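Local coordinates for protein MaoC-like dehydratase (Phytophthora Capsici, PDB 3KH8) that probably catalyses the reversible hydration of the double bond of 2-enoyl-CoA thioesters through paired hot dog domains, at residues M122-Q128 with I178-R184; I277-S283 with V315-E321; C90-K94 with P105-S109; Q219-R224 with L249-C253; R199-P203 with V303-A307. All blocks are in the same frame, centred on the assembly; numbering follows the deposited sequence.

Contact 1 (M122-Q128 with I178-R184)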
# COMPACT_ATOMS: atom_id res chain seq x y z
N MET A 122 -22.94 0.10 -19.83
CA MET A 122 -22.52 0.65 -21.12
C MET A 122 -21.61 1.88 -20.97
O MET A 122 -21.28 2.54 -21.96
CB MET A 122 -23.74 0.98 -22.00
CG MET A 122 -24.68 -0.21 -22.25
SD MET A 122 -23.93 -1.59 -23.15
CE MET A 122 -24.23 -1.10 -24.85
N ILE A 123 -21.21 2.17 -19.73
CA ILE A 123 -20.28 3.27 -19.45
C ILE A 123 -18.85 2.76 -19.24
O ILE A 123 -18.63 1.68 -18.69
CB ILE A 123 -20.75 4.13 -18.22
CG1 ILE A 123 -20.23 5.56 -18.34
CG2 ILE A 123 -20.33 3.49 -16.90
CD1 ILE A 123 -20.95 6.56 -17.44
N LEU A 124 -17.88 3.54 -19.72
CA LEU A 124 -16.47 3.27 -19.45
C LEU A 124 -15.67 4.56 -19.31
O LEU A 124 -16.01 5.59 -19.91
CB LEU A 124 -15.85 2.32 -20.49
CG LEU A 124 -15.72 2.56 -22.01
CD1 LEU A 124 -17.06 2.69 -22.74
CD2 LEU A 124 -14.78 3.73 -22.37
N HIS A 125 -14.61 4.50 -18.50
CA HIS A 125 -13.69 5.61 -18.36
C HIS A 125 -12.79 5.66 -19.60
O HIS A 125 -11.86 4.87 -19.74
CB HIS A 125 -12.87 5.48 -17.07
CG HIS A 125 -12.06 6.70 -16.73
ND1 HIS A 125 -10.95 6.65 -15.92
CD2 HIS A 125 -12.20 7.99 -17.11
CE1 HIS A 125 -10.45 7.86 -15.79
NE2 HIS A 125 -11.18 8.70 -16.51
N GLY A 126 -13.11 6.60 -20.49
CA GLY A 126 -12.48 6.66 -21.80
C GLY A 126 -11.28 7.59 -21.90
O GLY A 126 -10.35 7.31 -22.65
N GLU A 127 -11.32 8.69 -21.16
CA GLU A 127 -10.31 9.75 -21.27
C GLU A 127 -9.98 10.36 -19.91
O GLU A 127 -10.83 10.43 -19.02
CB GLU A 127 -10.80 10.86 -22.21
CG GLU A 127 -10.96 10.42 -23.67
CD GLU A 127 -11.46 11.53 -24.59
OE1 GLU A 127 -11.63 12.68 -24.13
OE2 GLU A 127 -11.68 11.24 -25.78
N GLN A 128 -8.74 10.81 -19.76
CA GLN A 128 -8.32 11.54 -18.56
C GLN A 128 -7.32 12.64 -18.89
O GLN A 128 -6.36 12.43 -19.62
CB GLN A 128 -7.72 10.59 -17.51
CG GLN A 128 -7.43 11.26 -16.16
CD GLN A 128 -8.70 11.72 -15.46
OE1 GLN A 128 -9.64 10.95 -15.32
NE2 GLN A 128 -8.73 12.97 -15.02
N ILE A 178 -9.93 16.67 -16.01
CA ILE A 178 -11.09 16.39 -16.86
C ILE A 178 -11.16 14.89 -17.13
O ILE A 178 -10.24 14.30 -17.69
CB ILE A 178 -11.08 17.19 -18.19
CG1 ILE A 178 -11.05 18.70 -17.90
CG2 ILE A 178 -12.29 16.81 -19.05
CD1 ILE A 178 -10.60 19.55 -19.08
N SER A 179 -12.27 14.30 -16.71
CA SER A 179 -12.53 12.88 -16.90
C SER A 179 -13.56 12.69 -18.01
O SER A 179 -14.61 13.34 -18.01
CB SER A 179 -13.05 12.26 -15.60
OG SER A 179 -13.39 10.90 -15.78
N GLY A 180 -13.25 11.80 -18.95
CA GLY A 180 -14.16 11.49 -20.05
C GLY A 180 -14.78 10.11 -19.90
O GLY A 180 -14.08 9.10 -19.88
N SER A 181 -16.11 10.08 -19.76
CA SER A 181 -16.86 8.83 -19.72
C SER A 181 -17.56 8.59 -21.05
O SER A 181 -18.16 9.51 -21.62
CB SER A 181 -17.89 8.83 -18.58
OG SER A 181 -17.26 8.76 -17.32
N PHE A 182 -17.49 7.36 -21.54
CA PHE A 182 -18.14 7.00 -22.80
C PHE A 182 -19.35 6.10 -22.55
O PHE A 182 -19.23 5.07 -21.89
CB PHE A 182 -17.16 6.35 -23.77
CG PHE A 182 -17.69 6.20 -25.17
CD1 PHE A 182 -17.73 7.30 -26.04
CD2 PHE A 182 -18.14 4.97 -25.63
CE1 PHE A 182 -18.21 7.16 -27.34
CE2 PHE A 182 -18.63 4.83 -26.93
CZ PHE A 182 -18.66 5.93 -27.78
N ILE A 183 -20.50 6.52 -23.06
CA ILE A 183 -21.73 5.74 -22.98
C ILE A 183 -22.07 5.26 -24.39
O ILE A 183 -22.62 6.02 -25.20
CB ILE A 183 -22.89 6.58 -22.38
CG1 ILE A 183 -22.45 7.27 -21.09
CG2 ILE A 183 -24.12 5.70 -22.15
CD1 ILE A 183 -23.21 8.54 -20.77
N ARG A 184 -21.72 4.01 -24.68
CA ARG A 184 -21.93 3.44 -26.01
C ARG A 184 -23.41 3.20 -26.30
O ARG A 184 -24.15 2.71 -25.43
CB ARG A 184 -21.10 2.17 -26.22
CG ARG A 184 -21.28 1.09 -25.15
CD ARG A 184 -20.22 -0.00 -25.29
NE ARG A 184 -20.37 -1.06 -24.29
CZ ARG A 184 -19.89 -1.00 -23.05
NH1 ARG A 184 -20.09 -2.02 -22.22
NH2 ARG A 184 -19.23 0.06 -22.62
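Met-122 crosses the side chain of Arg-184 at about a right angle, its CE lying 3.7 Å from Arg-184 CG. The pair marks one end of an antiparallel ladder in the curved hot dog sheet, and the ladder is interrupted by a classic beta bulge. Arg-184 CG sits between its backbone N and carbonyl carbon (chi1 53°), which folds the extended chain back across the neighbouring strand; the backbone of Met-122 then covers one face of the guanidinium, while Leu-124 CD1 approaches its edge, 3.4 Å from NH2. Leu-124 also runs beside Phe-182, pointing the same way, and its CD1 meets Phe-182 CB at 3.8 Å and the rim of the ring. Beneath them the two residues form a hydrogen-bonded pair.

At the bulge, Gly-180 O accepts two bonds, from Gly-126 N at 2.8 Å and from Glu-127 N at 3.1 Å. The extra residue shifts the register by one and adds local twist, yet Gly-180 N still bonds to Glu-127 O.

Ile-123, His-125 and Gln-128 share the other face with Ser-179, Ser-181 and Ile-183. There the CG1 atoms of Ile-123 and Ile-183 touch at 3.9 Å, and His-125 and Gln-128 reach Leu-252 of helix 251-266, so this is the face the helix covers. Two oxygens lie at the rim of the His-125 ring: Gly-180 O near its plane beside CD2, and Gln-128 OE1, also in the ring plane, which takes a weak hydrogen bond from His-125 NE2 at 3.0 Å.

Contact 2 (I277-S283 with V315-E321)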
# COMPACT_ATOMS: atom_id res chain seq x y z
N ILE A 277 -0.90 16.32 -18.56
CA ILE A 277 -0.95 15.00 -19.18
C ILE A 277 -2.40 14.68 -19.54
O ILE A 277 -3.31 14.89 -18.73
CB ILE A 277 -0.30 13.91 -18.25
CG1 ILE A 277 -0.28 12.54 -18.94
CG2 ILE A 277 -0.98 13.87 -16.87
CD1 ILE A 277 0.69 11.55 -18.32
N ARG A 278 -2.61 14.21 -20.76
CA ARG A 278 -3.92 13.72 -21.19
C ARG A 278 -3.79 12.45 -22.01
O ARG A 278 -2.83 12.29 -22.78
CB ARG A 278 -4.71 14.80 -21.94
CG ARG A 278 -4.05 15.32 -23.21
CD ARG A 278 -4.97 16.32 -23.89
NE ARG A 278 -4.37 16.97 -25.05
CZ ARG A 278 -4.87 16.94 -26.28
NH1 ARG A 278 -5.99 16.28 -26.53
NH2 ARG A 278 -4.24 17.58 -27.26
N VAL A 279 -4.75 11.54 -21.85
CA VAL A 279 -4.68 10.22 -22.47
C VAL A 279 -6.08 9.75 -22.82
O VAL A 279 -7.07 10.33 -22.35
CB VAL A 279 -4.04 9.16 -21.52
CG1 VAL A 279 -2.63 9.56 -21.08
CG2 VAL A 279 -4.93 8.88 -20.30
N ARG A 280 -6.15 8.72 -23.64
CA ARG A 280 -7.37 7.92 -23.70
C ARG A 280 -7.06 6.47 -23.38
O ARG A 280 -5.95 5.99 -23.64
CB ARG A 280 -8.11 8.07 -25.03
CG ARG A 280 -7.49 7.36 -26.21
CD ARG A 280 -8.31 7.60 -27.49
NE ARG A 280 -7.48 7.35 -28.67
CZ ARG A 280 -6.76 8.27 -29.29
NH1 ARG A 280 -6.76 9.53 -28.87
NH2 ARG A 280 -6.03 7.94 -30.35
N PHE A 281 -8.02 5.78 -22.79
CA PHE A 281 -7.86 4.38 -22.46
C PHE A 281 -8.47 3.54 -23.57
O PHE A 281 -9.68 3.58 -23.82
CB PHE A 281 -8.50 4.08 -21.10
CG PHE A 281 -8.00 4.98 -20.00
CD1 PHE A 281 -6.74 4.79 -19.45
CD2 PHE A 281 -8.78 6.03 -19.54
CE1 PHE A 281 -6.26 5.63 -18.44
CE2 PHE A 281 -8.31 6.89 -18.53
CZ PHE A 281 -7.05 6.68 -17.98
N SER A 282 -7.61 2.79 -24.26
CA SER A 282 -8.00 2.17 -25.52
C SER A 282 -8.34 0.69 -25.39
O SER A 282 -9.18 0.18 -26.13
CB SER A 282 -6.92 2.41 -26.59
OG SER A 282 -5.63 2.21 -26.05
N SER A 283 -7.68 0.00 -24.46
CA SER A 283 -7.96 -1.41 -24.19
C SER A 283 -7.50 -1.78 -22.77
O SER A 283 -6.69 -1.05 -22.18
CB SER A 283 -7.29 -2.31 -25.24
OG SER A 283 -5.90 -2.40 -25.04
N VAL A 315 -2.09 -1.68 -27.36
CA VAL A 315 -2.04 -0.34 -26.79
C VAL A 315 -3.16 -0.18 -25.75
O VAL A 315 -4.32 -0.44 -26.04
CB VAL A 315 -2.14 0.77 -27.88
CG1 VAL A 315 -1.05 0.58 -28.95
CG2 VAL A 315 -3.51 0.80 -28.51
N ILE A 316 -2.79 0.19 -24.52
CA ILE A 316 -3.76 0.35 -23.44
C ILE A 316 -4.03 1.82 -23.11
O ILE A 316 -5.11 2.18 -22.66
CB ILE A 316 -3.36 -0.43 -22.16
CG1 ILE A 316 -1.99 0.02 -21.63
CG2 ILE A 316 -3.40 -1.94 -22.44
CD1 ILE A 316 -1.64 -0.49 -20.23
N VAL A 317 -3.02 2.66 -23.34
CA VAL A 317 -3.13 4.10 -23.16
C VAL A 317 -2.67 4.72 -24.48
O VAL A 317 -1.52 4.54 -24.90
CB VAL A 317 -2.25 4.59 -21.99
CG1 VAL A 317 -2.36 6.08 -21.82
CG2 VAL A 317 -2.62 3.87 -20.69
N ASP A 318 -3.57 5.45 -25.13
CA ASP A 318 -3.31 5.98 -26.47
C ASP A 318 -3.50 7.50 -26.48
O ASP A 318 -4.07 8.07 -25.55
CB ASP A 318 -4.26 5.32 -27.48
CG ASP A 318 -3.67 5.21 -28.88
OD1 ASP A 318 -2.64 5.86 -29.20
OD2 ASP A 318 -4.25 4.46 -29.69
N GLY A 319 -3.00 8.13 -27.54
CA GLY A 319 -3.14 9.58 -27.74
C GLY A 319 -2.59 10.41 -26.59
O GLY A 319 -3.16 11.44 -26.24
N GLY A 320 -1.48 9.96 -26.03
CA GLY A 320 -0.89 10.62 -24.87
C GLY A 320 -0.15 11.90 -25.23
O GLY A 320 0.67 11.92 -26.15
N GLU A 321 -0.46 12.97 -24.50
CA GLU A 321 0.26 14.23 -24.62
C GLU A 321 0.73 14.70 -23.25
O GLU A 321 -0.07 14.91 -22.34
CB GLU A 321 -0.62 15.30 -25.28
CG GLU A 321 0.05 16.67 -25.38
CD GLU A 321 -0.90 17.75 -25.85
OE1 GLU A 321 -1.14 17.84 -27.07
OE2 GLU A 321 -1.40 18.50 -24.99
O HOH W 1 -7.20 4.82 -29.86
O HOH W 2 -6.37 1.11 -20.50
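Val-315 O is gripped by two serine hydroxyls: Ser-283 OG donates to it over 2.7 Å, from above the carbonyl plane, and Ser-282 OG adds a weak bond. The next carbonyl, Ile-316 O, accepts from Ser-282 N and from a water that also donates to Ser-283 O.

Arg-280 and Asp-318 exchange two nearly straight backbone bonds, each 2.9 Å between N and O. Their side chains run the same way; the direct salt bridge is long, and a water joins them, accepting from Arg-280 NE at 2.8 Å and donating to Asp-318 OD2. Asp-318 OD1 accepts from Gly-319 N and from Gln-306 NE2. Gly-319 CA lies over one face of the Arg-280 guanidinium, 3.8 Å from NH1, where its positive phi (57°) turns the chain. The salt bridge of Arg-278 with Glu-321 is closer: NH2 meets OE1 at 3.1 Å, but from above the carboxylate, the two planes being 85° apart. Arg-278 NH2 also bonds Ala-198 O.

Val-317, on the face away from the two arginines, packs its CG1 on Val-279 CB at 3.5 Å. Strand 274-281 lies between strands 123-132 and 314-324 of the hot dog sheet, with Ile-277 and Ile-316 turned onto helix 251-266.

Contact 3 (C90-K94 with P105-S109)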
# COMPACT_ATOMS: atom_id res chain seq x y z
N CYS A 90 -6.76 10.74 -7.69
CA CYS A 90 -7.33 9.89 -6.65
C CYS A 90 -8.28 10.64 -5.72
O CYS A 90 -9.14 10.03 -5.10
CB CYS A 90 -6.21 9.24 -5.83
SG CYS A 90 -5.28 8.02 -6.76
N LEU A 91 -8.11 11.96 -5.63
CA LEU A 91 -8.83 12.77 -4.64
C LEU A 91 -10.37 12.78 -4.77
O LEU A 91 -11.06 12.78 -3.75
CB LEU A 91 -8.26 14.19 -4.55
CG LEU A 91 -6.82 14.31 -4.04
CD1 LEU A 91 -6.27 15.71 -4.27
CD2 LEU A 91 -6.70 13.92 -2.55
N PRO A 92 -10.90 12.76 -6.01
CA PRO A 92 -12.35 12.63 -6.16
C PRO A 92 -12.91 11.29 -5.66
O PRO A 92 -14.08 11.21 -5.31
CB PRO A 92 -12.57 12.75 -7.68
CG PRO A 92 -11.40 13.52 -8.15
CD PRO A 92 -10.26 13.04 -7.32
N PHE A 93 -12.08 10.25 -5.63
CA PHE A 93 -12.48 8.97 -5.05
C PHE A 93 -12.39 9.03 -3.52
O PHE A 93 -13.30 8.61 -2.80
CB PHE A 93 -11.58 7.83 -5.54
CG PHE A 93 -11.68 7.55 -7.02
CD1 PHE A 93 -12.57 6.60 -7.49
CD2 PHE A 93 -10.86 8.22 -7.92
CE1 PHE A 93 -12.66 6.33 -8.86
CE2 PHE A 93 -10.95 7.96 -9.30
CZ PHE A 93 -11.85 7.01 -9.76
N LYS A 94 -11.27 9.57 -3.04
CA LYS A 94 -10.91 9.54 -1.62
C LYS A 94 -11.73 10.50 -0.76
O LYS A 94 -12.10 10.16 0.37
CB LYS A 94 -9.42 9.85 -1.47
CG LYS A 94 -8.84 9.51 -0.12
CD LYS A 94 -7.49 10.16 0.07
CE LYS A 94 -6.90 9.79 1.42
NZ LYS A 94 -7.49 10.60 2.52
N PRO A 105 -17.81 6.25 -4.91
CA PRO A 105 -17.78 7.34 -3.93
C PRO A 105 -18.90 8.36 -4.18
O PRO A 105 -19.26 8.61 -5.33
CB PRO A 105 -16.42 8.00 -4.19
CG PRO A 105 -15.59 6.94 -4.80
CD PRO A 105 -16.51 6.07 -5.58
N GLU A 106 -19.43 8.94 -3.10
CA GLU A 106 -20.53 9.90 -3.21
C GLU A 106 -20.17 11.09 -4.11
O GLU A 106 -21.02 11.67 -4.77
CB GLU A 106 -20.98 10.40 -1.82
CG GLU A 106 -20.02 11.37 -1.14
CD GLU A 106 -20.58 11.96 0.15
OE1 GLU A 106 -21.79 12.28 0.21
OE2 GLU A 106 -19.79 12.13 1.10
N THR A 107 -18.88 11.41 -4.13
CA THR A 107 -18.36 12.54 -4.89
C THR A 107 -18.28 12.30 -6.41
O THR A 107 -17.92 13.21 -7.16
CB THR A 107 -17.01 13.06 -4.29
OG1 THR A 107 -16.22 13.69 -5.31
CG2 THR A 107 -16.22 11.92 -3.66
N ILE A 108 -18.61 11.09 -6.85
CA ILE A 108 -18.60 10.77 -8.29
C ILE A 108 -19.89 10.11 -8.79
O ILE A 108 -20.13 10.05 -10.00
CB ILE A 108 -17.37 9.89 -8.71
CG1 ILE A 108 -17.50 8.46 -8.18
CG2 ILE A 108 -16.05 10.54 -8.29
CD1 ILE A 108 -16.79 7.41 -9.04
N SER A 109 -20.72 9.61 -7.87
CA SER A 109 -21.93 8.87 -8.23
C SER A 109 -23.09 9.75 -8.68
O SER A 109 -24.01 9.28 -9.35
CB SER A 109 -22.38 7.98 -7.07
OG SER A 109 -22.76 8.76 -5.95
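Apolar contacts dominate where Phe-93 and Pro-92 meet Pro-105 and Ile-108. Pro-105 CG lies 4.1 Å from Phe-93 CD1, and the tip of Ile-108 comes to the same ring, its CD1 4.3 Å from Phe-93 CE1; both approach obliquely. The other branch of Ile-108 turns elsewhere: its CG2 packs against Pro-92 CB at 4.2 Å, so that one isoleucine touches both Pro-92 and Phe-93. With CG1 between its backbone N and carbonyl carbon (chi1 71°), Ile-108 can divide its branches in this way.

Polar links across the contact are sparse. Thr-107 OG1 gives Pro-92 O at most a weak bond, doubtful because that oxygen is modelled too close to its neighbour. Phe-93 O instead rests against an apolar group, Pro-105 CG at 3.5 Å.

Backbone bonds hold each partner on its own. Cys-90 O accepts from Phe-93 N and Lys-94 N, and Pro-105 O accepts from Ile-108 N at 3.0 Å.

Pro-92 and Thr-107 both lean on Tyr-50 of strand 48-54. Such short helical turns joined by loops are consistent with the N-terminal domain of eukaryotic hydratase 2, an incomplete hot dog that lacks the long central helix; these turns probably lie in the segment found in its place.

Contact 4 (Q219-R224 with L249-C253)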
# COMPACT_ATOMS: atom_id res chain seq x y z
N GLN A 219 -1.12 -6.06 -8.34
CA GLN A 219 -0.98 -4.61 -8.42
C GLN A 219 -2.27 -3.86 -8.10
O GLN A 219 -2.24 -2.83 -7.43
CB GLN A 219 -0.45 -4.19 -9.80
CG GLN A 219 0.05 -2.75 -9.88
CD GLN A 219 1.46 -2.58 -9.33
OE1 GLN A 219 1.73 -1.66 -8.55
NE2 GLN A 219 2.37 -3.45 -9.75
N ALA A 220 -3.41 -4.38 -8.58
CA ALA A 220 -4.71 -3.74 -8.32
C ALA A 220 -5.10 -3.81 -6.84
O ALA A 220 -5.79 -2.92 -6.35
CB ALA A 220 -5.80 -4.35 -9.19
N GLN A 221 -4.66 -4.86 -6.15
CA GLN A 221 -4.94 -5.02 -4.71
C GLN A 221 -4.27 -3.92 -3.90
O GLN A 221 -4.77 -3.52 -2.84
CB GLN A 221 -4.47 -6.38 -4.21
CG GLN A 221 -5.12 -7.60 -4.88
CD GLN A 221 -4.78 -8.90 -4.18
OE1 GLN A 221 -3.88 -8.95 -3.34
NE2 GLN A 221 -5.51 -9.96 -4.51
N VAL A 222 -3.13 -3.43 -4.40
CA VAL A 222 -2.40 -2.35 -3.73
C VAL A 222 -2.90 -0.99 -4.23
O VAL A 222 -3.16 -0.09 -3.43
CB VAL A 222 -0.86 -2.47 -3.94
CG1 VAL A 222 -0.12 -1.41 -3.12
CG2 VAL A 222 -0.38 -3.85 -3.56
N TYR A 223 -3.04 -0.85 -5.55
CA TYR A 223 -3.47 0.43 -6.13
C TYR A 223 -4.85 0.90 -5.63
O TYR A 223 -5.05 2.09 -5.41
CB TYR A 223 -3.43 0.42 -7.67
CG TYR A 223 -3.85 1.75 -8.24
CD1 TYR A 223 -2.96 2.82 -8.28
CD2 TYR A 223 -5.16 1.96 -8.68
CE1 TYR A 223 -3.36 4.06 -8.77
CE2 TYR A 223 -5.56 3.20 -9.17
CZ TYR A 223 -4.66 4.24 -9.21
OH TYR A 223 -5.04 5.46 -9.69
N ARG A 224 -5.78 -0.04 -5.44
CA ARG A 224 -7.14 0.31 -4.99
C ARG A 224 -7.17 1.05 -3.64
O ARG A 224 -8.15 1.74 -3.32
CB ARG A 224 -8.05 -0.92 -4.96
CG ARG A 224 -7.69 -2.00 -3.93
CD ARG A 224 -8.35 -3.33 -4.30
NE ARG A 224 -9.82 -3.26 -4.24
CZ ARG A 224 -10.54 -3.41 -3.14
NH1 ARG A 224 -9.94 -3.66 -1.97
NH2 ARG A 224 -11.87 -3.33 -3.19
N LEU A 249 -6.61 -4.32 -14.38
CA LEU A 249 -5.92 -3.27 -13.65
C LEU A 249 -6.62 -1.94 -13.90
O LEU A 249 -7.12 -1.70 -15.00
CB LEU A 249 -4.45 -3.18 -14.07
CG LEU A 249 -3.52 -2.17 -13.39
CD1 LEU A 249 -3.32 -2.47 -11.89
CD2 LEU A 249 -2.17 -2.10 -14.11
N HIS A 250 -6.67 -1.09 -12.87
CA HIS A 250 -7.24 0.26 -12.99
C HIS A 250 -6.58 1.00 -14.14
O HIS A 250 -5.36 1.02 -14.24
CB HIS A 250 -6.97 1.08 -11.73
CG HIS A 250 -7.54 0.51 -10.47
ND1 HIS A 250 -7.11 -0.68 -9.92
CD2 HIS A 250 -8.47 1.00 -9.61
CE1 HIS A 250 -7.77 -0.91 -8.80
NE2 HIS A 250 -8.61 0.09 -8.59
N GLY A 251 -7.39 1.60 -15.01
CA GLY A 251 -6.86 2.46 -16.08
C GLY A 251 -5.98 3.59 -15.55
O GLY A 251 -4.96 3.93 -16.16
N LEU A 252 -6.36 4.16 -14.41
CA LEU A 252 -5.58 5.25 -13.81
C LEU A 252 -4.23 4.78 -13.25
O LEU A 252 -3.30 5.58 -13.16
CB LEU A 252 -6.39 5.99 -12.74
CG LEU A 252 -7.46 6.95 -13.28
CD1 LEU A 252 -8.35 7.47 -12.14
CD2 LEU A 252 -6.83 8.11 -14.06
N CYS A 253 -4.13 3.51 -12.89
CA CYS A 253 -2.85 2.92 -12.48
C CYS A 253 -1.90 2.82 -13.69
O CYS A 253 -0.74 3.20 -13.60
CB CYS A 253 -3.06 1.55 -11.83
SG CYS A 253 -1.53 0.75 -11.20
O HOH W 3 -3.27 7.01 -10.90
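Helix 219-223 ends in the stretch, beginning at Tyr-223, that closely resembles the hydratase 2 motif of this family, and it is held here against the start of the long hot dog helix 251-266. Tyr-223 has the largest share of the contact. Its CG stands opposite the backbone N (chi1 -179°), which carries the ring across to lie between His-250 and Cys-253. The pair with His-250 is T-shaped: the tyrosine edge points into the imidazole face, with centroids 4.8 Å apart and planes at 66°, and Tyr-223 CD2 comes within 3.3 Å of His-250 CG. One face of the phenol ring is occupied by Cys-253, whose CB stands 3.6 Å from the ring centroid, almost on the normal, in a CH-pi contact; the sulfur lies obliquely beside it.

The hydroxyl end reaches Leu-252, and a water links them, 2.6 Å from Tyr-223 OH and donating to Leu-252 O at 2.7 Å. Near the start of helix 219-223, Leu-249 CD1 packs on Ala-220 CB at 4.1 Å. Ala-220 CB also meets the rim of the imidazole in its plane, while Arg-224 CB comes to His-250 NE2 at 3.8 Å.

The polar ends look elsewhere. Arg-224 forms a salt bridge with Glu-76 of the second subunit, and His-250 NE2 bonds to Asp-228 O. The His-250 ring, at the N-cap position, also stacks on His-233.

The joint between the segments is therefore aromatic and apolar, with a single bridging water. The tyrosine edge on one face and the bond to Asp-228 O together probably hold the imidazole in its orientation.

Contact 5 (R199-P203 with V303-A307)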
# COMPACT_ATOMS: atom_id res chain seq x y z
N ARG A 199 -6.84 16.84 -31.48
CA ARG A 199 -6.64 15.40 -31.38
C ARG A 199 -5.15 15.08 -31.46
O ARG A 199 -4.44 15.59 -32.34
CB ARG A 199 -7.40 14.67 -32.50
CG ARG A 199 -6.97 13.21 -32.72
CD ARG A 199 -7.92 12.47 -33.65
NE ARG A 199 -9.26 12.34 -33.09
CZ ARG A 199 -9.60 11.51 -32.10
NH1 ARG A 199 -8.70 10.72 -31.54
NH2 ARG A 199 -10.86 11.48 -31.67
N VAL A 200 -4.68 14.24 -30.54
CA VAL A 200 -3.29 13.83 -30.51
C VAL A 200 -2.99 12.85 -31.65
O VAL A 200 -3.62 11.80 -31.77
CB VAL A 200 -2.90 13.23 -29.14
CG1 VAL A 200 -1.47 12.67 -29.16
CG2 VAL A 200 -3.04 14.28 -28.05
N GLN A 201 -2.03 13.22 -32.49
CA GLN A 201 -1.57 12.34 -33.56
C GLN A 201 -0.24 11.72 -33.15
O GLN A 201 0.78 12.40 -33.10
CB GLN A 201 -1.46 13.11 -34.88
CG GLN A 201 -2.80 13.65 -35.37
CD GLN A 201 -2.71 14.53 -36.62
OE1 GLN A 201 -1.69 14.58 -37.31
NE2 GLN A 201 -3.80 15.23 -36.91
N ILE A 202 -0.27 10.43 -32.83
CA ILE A 202 0.95 9.70 -32.48
C ILE A 202 1.83 9.59 -33.73
O ILE A 202 1.36 9.12 -34.77
CB ILE A 202 0.63 8.29 -31.89
CG1 ILE A 202 -0.15 8.40 -30.56
CG2 ILE A 202 1.89 7.43 -31.75
CD1 ILE A 202 0.52 9.22 -29.46
N PRO A 203 3.09 10.04 -33.64
CA PRO A 203 3.99 10.02 -34.80
C PRO A 203 4.25 8.61 -35.31
O PRO A 203 4.26 7.66 -34.52
CB PRO A 203 5.29 10.64 -34.26
CG PRO A 203 4.86 11.44 -33.06
CD PRO A 203 3.74 10.65 -32.46
N VAL A 303 5.69 16.09 -25.20
CA VAL A 303 6.00 14.69 -25.48
C VAL A 303 4.72 13.92 -25.77
O VAL A 303 3.76 13.95 -24.99
CB VAL A 303 6.77 14.01 -24.31
CG1 VAL A 303 7.08 12.55 -24.63
CG2 VAL A 303 8.04 14.77 -24.00
N LEU A 304 4.71 13.22 -26.90
CA LEU A 304 3.61 12.34 -27.24
C LEU A 304 3.99 10.92 -26.82
O LEU A 304 5.18 10.56 -26.81
CB LEU A 304 3.25 12.43 -28.73
CG LEU A 304 2.90 13.84 -29.24
CD1 LEU A 304 2.46 13.79 -30.70
CD2 LEU A 304 1.82 14.53 -28.39
N PHE A 305 3.00 10.13 -26.42
CA PHE A 305 3.28 8.81 -25.88
C PHE A 305 2.13 7.82 -25.96
O PHE A 305 0.97 8.20 -26.14
CB PHE A 305 3.78 8.91 -24.43
CG PHE A 305 2.73 9.33 -23.44
CD1 PHE A 305 2.47 10.67 -23.21
CD2 PHE A 305 2.01 8.36 -22.74
CE1 PHE A 305 1.51 11.06 -22.29
CE2 PHE A 305 1.03 8.74 -21.82
CZ PHE A 305 0.79 10.09 -21.59
N GLN A 306 2.48 6.55 -25.85
CA GLN A 306 1.53 5.46 -25.71
C GLN A 306 2.03 4.52 -24.63
O GLN A 306 3.23 4.43 -24.38
CB GLN A 306 1.42 4.66 -27.01
CG GLN A 306 0.87 5.41 -28.22
CD GLN A 306 0.85 4.53 -29.45
OE1 GLN A 306 1.87 3.95 -29.82
NE2 GLN A 306 -0.31 4.41 -30.08
N ALA A 307 1.10 3.81 -23.98
CA ALA A 307 1.47 2.69 -23.13
C ALA A 307 0.92 1.41 -23.74
O ALA A 307 -0.23 1.36 -24.17
CB ALA A 307 0.97 2.88 -21.70
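Leu-304 makes much of the apolar part of this contact: from an inner strand of the hot dog sheet it points into a loop whose 200-203 part runs at 86° to the strand direction at 304-306. Leu-304 CD2 and Val-200 CG1 meet tip to tip at 3.9 Å. Its other branch goes to the proline, with Leu-304 CD1 3.8 Å from Pro-203 CD, so the two methyls are spread between residues three apart in the loop. Ile-202 lies further along, against Gln-306, the residue two on from Leu-304, and crosses it obliquely. Its CG2 rests 3.8 Å from Gln-306 CD, and its CG1 lies against the CG of the same residue.

Polar groups are touched here mainly by carbon. Gln-201 O is approached by Leu-304 CD1 at 3.2 Å. The amide of Gln-306 is satisfied elsewhere: NE2 bonds to Asp-318 and OE1 to Arg-294, on the two neighbouring strands. Those two bonds probably restrain the amide, so that the extended chain (chi2 178°) offers Ile-202 a steady flank.

The loop is the link leading from strand 192-193 to strand 209-214, and Trp-296 lies beside Ile-202 and Pro-203. At the strand backbone, Ile-202 CD1 ends 3.5 Å from Phe-305 O.

From the N terminus, contact 3 closes first, a short loop within 90-109, before strand 123-132 begins. Contact 1 then closes the longer excursion from 122-128 to 178-184, through strands 141-154 and 158-169. Contact 5 opens at 199-203, and contact 4 opens and closes within its span, bringing 219-224 to the head of helix 251-266. Contact 2 opens at 277-283 before contact 5 closes at 303-307 and itself closes at 315-321, so these two cross. Contacts 1 and 2 lie on the neighbouring strands 123-132 and 274-281, joining the two hot dog domains; contact 4 packs on contacts 1 and 2 from the helix face and also touches contact 3, while contact 5 covers part of the other face.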